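Local coordinates for protein cGAS/DncV-like nucleotidyltransferase in E. coli homolog (Rhodothermus marinus SG0.5JP17-172, PDB 6E0K) that synthesises the second messenger 3',3'-cUAMP from UTP and ATP with magnesium as cofactor, as the signal-making enzyme of a CBASS antiphage defence system, at residues Y213-E216 with C217-N221; Y220-P223 with D224-G228. One frame throughout, in Å; residues are numbered along the deposited sequence.

Contact 1 of 2, residues Y213-E216 with C217-N221; sequences YFLE and CLLYN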
loop_
_atom_site.group_PDB
_atom_site.type_symbol
_atom_site.label_atom_id
_atom_site.label_comp_id
_atom_site.label_asym_id
_atom_site.label_seq_id
_atom_site.Cartn_x
_atom_site.Cartn_y
_atom_site.Cartn_z
ATOM N N TYR A 213 -4.282 1.686 -3.423
ATOM C CA TYR A 213 -4.295 1.329 -2.011
ATOM C C TYR A 213 -5.720 1.283 -1.468
ATOM O O TYR A 213 -6.095 0.342 -0.757
ATOM C CB TYR A 213 -3.432 2.316 -1.227
ATOM C CG TYR A 213 -3.520 2.160 0.271
ATOM C CD1 TYR A 213 -2.828 1.143 0.917
ATOM C CD2 TYR A 213 -4.282 3.033 1.034
ATOM C CE1 TYR A 213 -2.881 1.005 2.291
ATOM C CE2 TYR A 213 -4.355 2.897 2.420
ATOM C CZ TYR A 213 -3.651 1.870 3.036
ATOM O OH TYR A 213 -3.702 1.721 4.410
ATOM N N PHE A 214 -6.536 2.292 -1.799
ATOM C CA PHE A 214 -7.923 2.312 -1.336
ATOM C C PHE A 214 -8.711 1.135 -1.896
ATOM O O PHE A 214 -9.578 0.569 -1.214
ATOM C CB PHE A 214 -8.596 3.625 -1.735
ATOM C CG PHE A 214 -8.061 4.839 -1.030
ATOM C CD1 PHE A 214 -7.505 4.744 0.235
ATOM C CD2 PHE A 214 -8.126 6.082 -1.644
ATOM C CE1 PHE A 214 -7.023 5.873 0.881
ATOM C CE2 PHE A 214 -7.642 7.212 -1.014
ATOM C CZ PHE A 214 -7.091 7.107 0.254
ATOM N N LEU A 215 -8.420 0.745 -3.141
ATOM C CA LEU A 215 -9.136 -0.380 -3.738
ATOM C C LEU A 215 -8.780 -1.682 -3.033
ATOM O O LEU A 215 -9.665 -2.505 -2.769
ATOM C CB LEU A 215 -8.827 -0.461 -5.238
ATOM C CG LEU A 215 -9.471 -1.622 -5.987
ATOM C CD1 LEU A 215 -10.978 -1.584 -5.843
ATOM C CD2 LEU A 215 -9.045 -1.566 -7.451
ATOM N N GLU A 216 -7.495 -1.877 -2.699
ATOM C CA GLU A 216 -7.099 -3.056 -1.925
ATOM C C GLU A 216 -7.815 -3.089 -0.586
ATOM O O GLU A 216 -8.348 -4.129 -0.175
ATOM C CB GLU A 216 -5.580 -3.083 -1.710
ATOM C CG GLU A 216 -4.806 -3.373 -2.976
ATOM C CD GLU A 216 -3.334 -3.727 -2.749
ATOM O OE1 GLU A 216 -2.896 -4.045 -1.606
ATOM O OE2 GLU A 216 -2.601 -3.659 -3.747
ATOM N N CYS A 217 -7.842 -1.951 0.110
ATOM C CA CYS A 217 -8.520 -1.896 1.400
ATOM C C CYS A 217 -10.010 -2.178 1.258
ATOM O O CYS A 217 -10.598 -2.863 2.102
ATOM C CB CYS A 217 -8.297 -0.531 2.062
ATOM S SG CYS A 217 -6.590 -0.232 2.599
ATOM N N LEU A 218 -10.641 -1.654 0.202
ATOM C CA LEU A 218 -12.062 -1.905 -0.006
ATOM C C LEU A 218 -12.323 -3.396 -0.164
ATOM O O LEU A 218 -13.210 -3.963 0.487
ATOM C CB LEU A 218 -12.551 -1.138 -1.238
ATOM C CG LEU A 218 -14.046 -1.250 -1.541
ATOM C CD1 LEU A 218 -14.839 -0.386 -0.553
ATOM C CD2 LEU A 218 -14.346 -0.842 -2.984
ATOM N N LEU A 219 -11.519 -4.056 -1.000
ATOM C CA LEU A 219 -11.708 -5.483 -1.240
ATOM C C LEU A 219 -11.347 -6.327 -0.025
ATOM O O LEU A 219 -11.918 -7.414 0.167
ATOM C CB LEU A 219 -10.871 -5.899 -2.454
ATOM C CG LEU A 219 -11.362 -5.239 -3.748
ATOM C CD1 LEU A 219 -10.356 -5.441 -4.889
ATOM C CD2 LEU A 219 -12.749 -5.743 -4.163
ATOM N N TYR A 220 -10.418 -5.850 0.806
ATOM C CA TYR A 220 -10.062 -6.590 2.011
ATOM C C TYR A 220 -11.269 -6.803 2.915
ATOM O O TYR A 220 -11.349 -7.814 3.626
ATOM C CB TYR A 220 -8.957 -5.851 2.767
ATOM C CG TYR A 220 -8.522 -6.598 3.997
ATOM C CD1 TYR A 220 -7.667 -7.685 3.898
ATOM C CD2 TYR A 220 -8.981 -6.227 5.248
ATOM C CE1 TYR A 220 -7.275 -8.382 5.016
ATOM C CE2 TYR A 220 -8.592 -6.926 6.376
ATOM C CZ TYR A 220 -7.743 -7.992 6.249
ATOM O OH TYR A 220 -7.352 -8.692 7.370
ATOM N N ASN A 221 -12.223 -5.876 2.884
ATOM C CA ASN A 221 -13.389 -5.958 3.753
ATOM C C ASN A 221 -14.463 -6.916 3.256
ATOM O O ASN A 221 -15.427 -7.174 3.998
ATOM C CB ASN A 221 -13.980 -4.563 3.924
ATOM C CG ASN A 221 -13.206 -3.742 4.916
ATOM O OD1 ASN A 221 -13.492 -3.799 6.105
ATOM N ND2 ASN A 221 -12.195 -3.007 4.451
#

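Contact 2 of 2, residues Y220-P223 with D224-G228; sequences YNVP and DSKFG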
loop_
_atom_site.group_PDB
_atom_site.type_symbol
_atom_site.label_atom_id
_atom_site.label_comp_id
_atom_site.label_asym_id
_atom_site.label_seq_id
_atom_site.Cartn_x
_atom_site.Cartn_y
_atom_site.Cartn_z
ATOM N N TYR A 220 -10.418 -5.850 0.806
ATOM C CA TYR A 220 -10.062 -6.590 2.011
ATOM C C TYR A 220 -11.269 -6.803 2.915
ATOM O O TYR A 220 -11.349 -7.814 3.626
ATOM C CB TYR A 220 -8.957 -5.851 2.767
ATOM C CG TYR A 220 -8.522 -6.598 3.997
ATOM C CD1 TYR A 220 -7.667 -7.685 3.898
ATOM C CD2 TYR A 220 -8.981 -6.227 5.248
ATOM C CE1 TYR A 220 -7.275 -8.382 5.016
ATOM C CE2 TYR A 220 -8.592 -6.926 6.376
ATOM C CZ TYR A 220 -7.743 -7.992 6.249
ATOM O OH TYR A 220 -7.352 -8.692 7.370
ATOM N N ASN A 221 -12.223 -5.876 2.884
ATOM C CA ASN A 221 -13.389 -5.958 3.753
ATOM C C ASN A 221 -14.463 -6.916 3.256
ATOM O O ASN A 221 -15.427 -7.174 3.998
ATOM C CB ASN A 221 -13.980 -4.563 3.924
ATOM C CG ASN A 221 -13.206 -3.742 4.916
ATOM O OD1 ASN A 221 -13.492 -3.799 6.105
ATOM N ND2 ASN A 221 -12.195 -3.007 4.451
ATOM N N VAL A 222 -14.308 -7.460 2.059
ATOM C CA VAL A 222 -15.320 -8.339 1.470
ATOM C C VAL A 222 -15.147 -9.741 2.044
ATOM O O VAL A 222 -14.008 -10.223 2.135
ATOM C CB VAL A 222 -15.174 -8.350 -0.048
ATOM C CG1 VAL A 222 -16.184 -9.300 -0.689
ATOM C CG2 VAL A 222 -15.330 -6.946 -0.616
ATOM N N PRO A 223 -16.231 -10.429 2.430
ATOM C CA PRO A 223 -16.093 -11.780 2.991
ATOM C C PRO A 223 -15.345 -12.715 2.052
ATOM O O PRO A 223 -15.456 -12.614 0.829
ATOM C CB PRO A 223 -17.544 -12.236 3.186
ATOM C CG PRO A 223 -18.320 -10.961 3.351
ATOM C CD PRO A 223 -17.639 -9.978 2.423
ATOM N N ASP A 224 -14.570 -13.636 2.648
ATOM C CA ASP A 224 -13.755 -14.555 1.853
ATOM C C ASP A 224 -14.601 -15.386 0.894
ATOM O O ASP A 224 -14.117 -15.777 -0.178
ATOM C CB ASP A 224 -12.947 -15.481 2.774
ATOM C CG ASP A 224 -11.859 -14.752 3.530
ATOM O OD1 ASP A 224 -11.549 -13.593 3.168
ATOM O OD2 ASP A 224 -11.308 -15.336 4.492
ATOM N N SER A 225 -15.861 -15.661 1.259
ATOM C CA SER A 225 -16.753 -16.482 0.443
ATOM C C SER A 225 -17.022 -15.885 -0.933
ATOM O O SER A 225 -17.458 -16.611 -1.834
ATOM C CB SER A 225 -18.078 -16.686 1.173
ATOM O OG SER A 225 -18.598 -15.435 1.619
ATOM N N LYS A 226 -16.793 -14.584 -1.118
ATOM C CA LYS A 226 -17.055 -13.954 -2.407
ATOM C C LYS A 226 -15.944 -14.194 -3.419
ATOM O O LYS A 226 -16.143 -13.940 -4.615
ATOM C CB LYS A 226 -17.271 -12.445 -2.216
ATOM C CG LYS A 226 -18.320 -12.112 -1.144
ATOM C CD LYS A 226 -19.647 -12.781 -1.435
ATOM C CE LYS A 226 -20.668 -12.455 -0.358
ATOM N NZ LYS A 226 -21.949 -13.140 -0.652
ATOM N N PHE A 227 -14.789 -14.699 -2.987
ATOM C CA PHE A 227 -13.634 -14.857 -3.864
ATOM C C PHE A 227 -13.495 -16.327 -4.234
ATOM O O PHE A 227 -13.216 -17.158 -3.363
ATOM C CB PHE A 227 -12.358 -14.375 -3.168
ATOM C CG PHE A 227 -12.387 -12.929 -2.760
ATOM C CD1 PHE A 227 -12.924 -12.545 -1.539
ATOM C CD2 PHE A 227 -11.843 -11.953 -3.583
ATOM C CE1 PHE A 227 -12.947 -11.207 -1.169
ATOM C CE2 PHE A 227 -11.868 -10.626 -3.223
ATOM C CZ PHE A 227 -12.408 -10.245 -2.006
ATOM N N GLY A 228 -13.662 -16.655 -5.502
ATOM C CA GLY A 228 -13.429 -18.032 -5.905
ATOM C C GLY A 228 -14.355 -18.464 -7.024
ATOM O O GLY A 228 -15.198 -17.709 -7.496
#

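Contact 1 of 2, residues Y213-E216 with C217-N221
Helix 212-220, which starts at the ATP-binding residue Ser212, carries a sulfur-aromatic contact one turn along, between Tyr213 and Cys217. SG of Cys217 lies over one face of the Tyr213 ring, 3.9 Å from the ring centroid and 20° off the normal, displaced toward the rim so that CZ is the nearest ring atom at 3.6 Å. With CG anti to the backbone N (chi1 172°), Tyr213 swings its ring forward along the helix to meet the sulfur. The same two residues share a nearly straight backbone bond, Cys217 N to Tyr213 O at 3.0 Å. On a different flank, Leu215 and Leu219 run side by side, their CD1 atoms 4.0 Å apart, and both touch helix 186-202, Leu215 at Lys194 and Leu219 at Ile190. At the far end the side chain of Asn221 folds back: ND2 donates to Cys217 O at 2.8 Å, the carbonyl lying near the amide plane, and also to Arg251 O. Glu216 extends its carboxylate away from the helix into buried surroundings, to Thr53 and His171, with a long, weak ion pair to the ATP-binding Lys194. These partners satisfy both its oxygens, and a positive charge nearby would probably favour its ionised form.

Contact 2 of 2, residues Y220-P223 with D224-G228
Val222 meets the residues of the following turn through CB and one methyl group. Its CB sits 3.8 Å from CE1 of Phe227, with CZ of that ring almost as near. Beyond it, CG1 is anti to the backbone N (chi1 178°), which carries this methyl forward beside the carbonyl carbon and into the turn. There CG1 touches CG of Lys226 at 3.6 Å and CB of Lys226 at nearly the same separation, the two side chains crossing at about a right angle; it also reaches CE1 of Phe227. The lysine bends at chi2, so only CB and CG take part here and the amine end departs from the turn.

The turn responsible is a short 3-10 segment, 224-226, entered directly from Pro223 in the connection between helices 212-220 and 231-244. Lys226 N donates to Pro223 O at 3.1 Å. The N-H points well at the oxygen (166°), yet the nitrogen stands above the carbonyl plane, 47° out of it, and so approaches away from the lone pairs. A second backbone bond, Phe227 N to Asp224 O, continues the winding. Three carbonyl oxygens border the Phe227 ring: Val222 O and Asp224 O lie at its edge in plane, and Pro223 O is also near the plane, 3.5 Å from CD1. The C-H groups at CD1 and CE1 thus face carbonyl oxygens, while Tyr186 meets the same ring edge-to-face.

On the outer side of the turn, OG of Ser225 rests 3.7 Å from CB of Pro223. Lys178 ties the turn to helix 168-181: its NZ forms a salt bridge with OD1 of Asp224 and a hydrogen bond with Val222 O.

In the fold
Contacts 1 and 2 are consecutive on the chain, sharing Tyr220 and Asn221, with centres 11 Å apart; Leu219 O and CZ of Phe227 join them at 3.6 Å. Contact 1 is the more central, about 10 Å from the centre of the chain against about 19 Å for contact 2, and most of its touching residues are buried. Regular helix bonds organise it, and its acid lies beside the ATP site. Contact 2 is only partly buried and has a single backbone bond across its segments, with apolar packing and oxygens at a ring edge. Both pack against helices 186-202 and 231-244, and Lys178, bonded to contact 2, also meets the shared Tyr220 ring by a cation-pi contact.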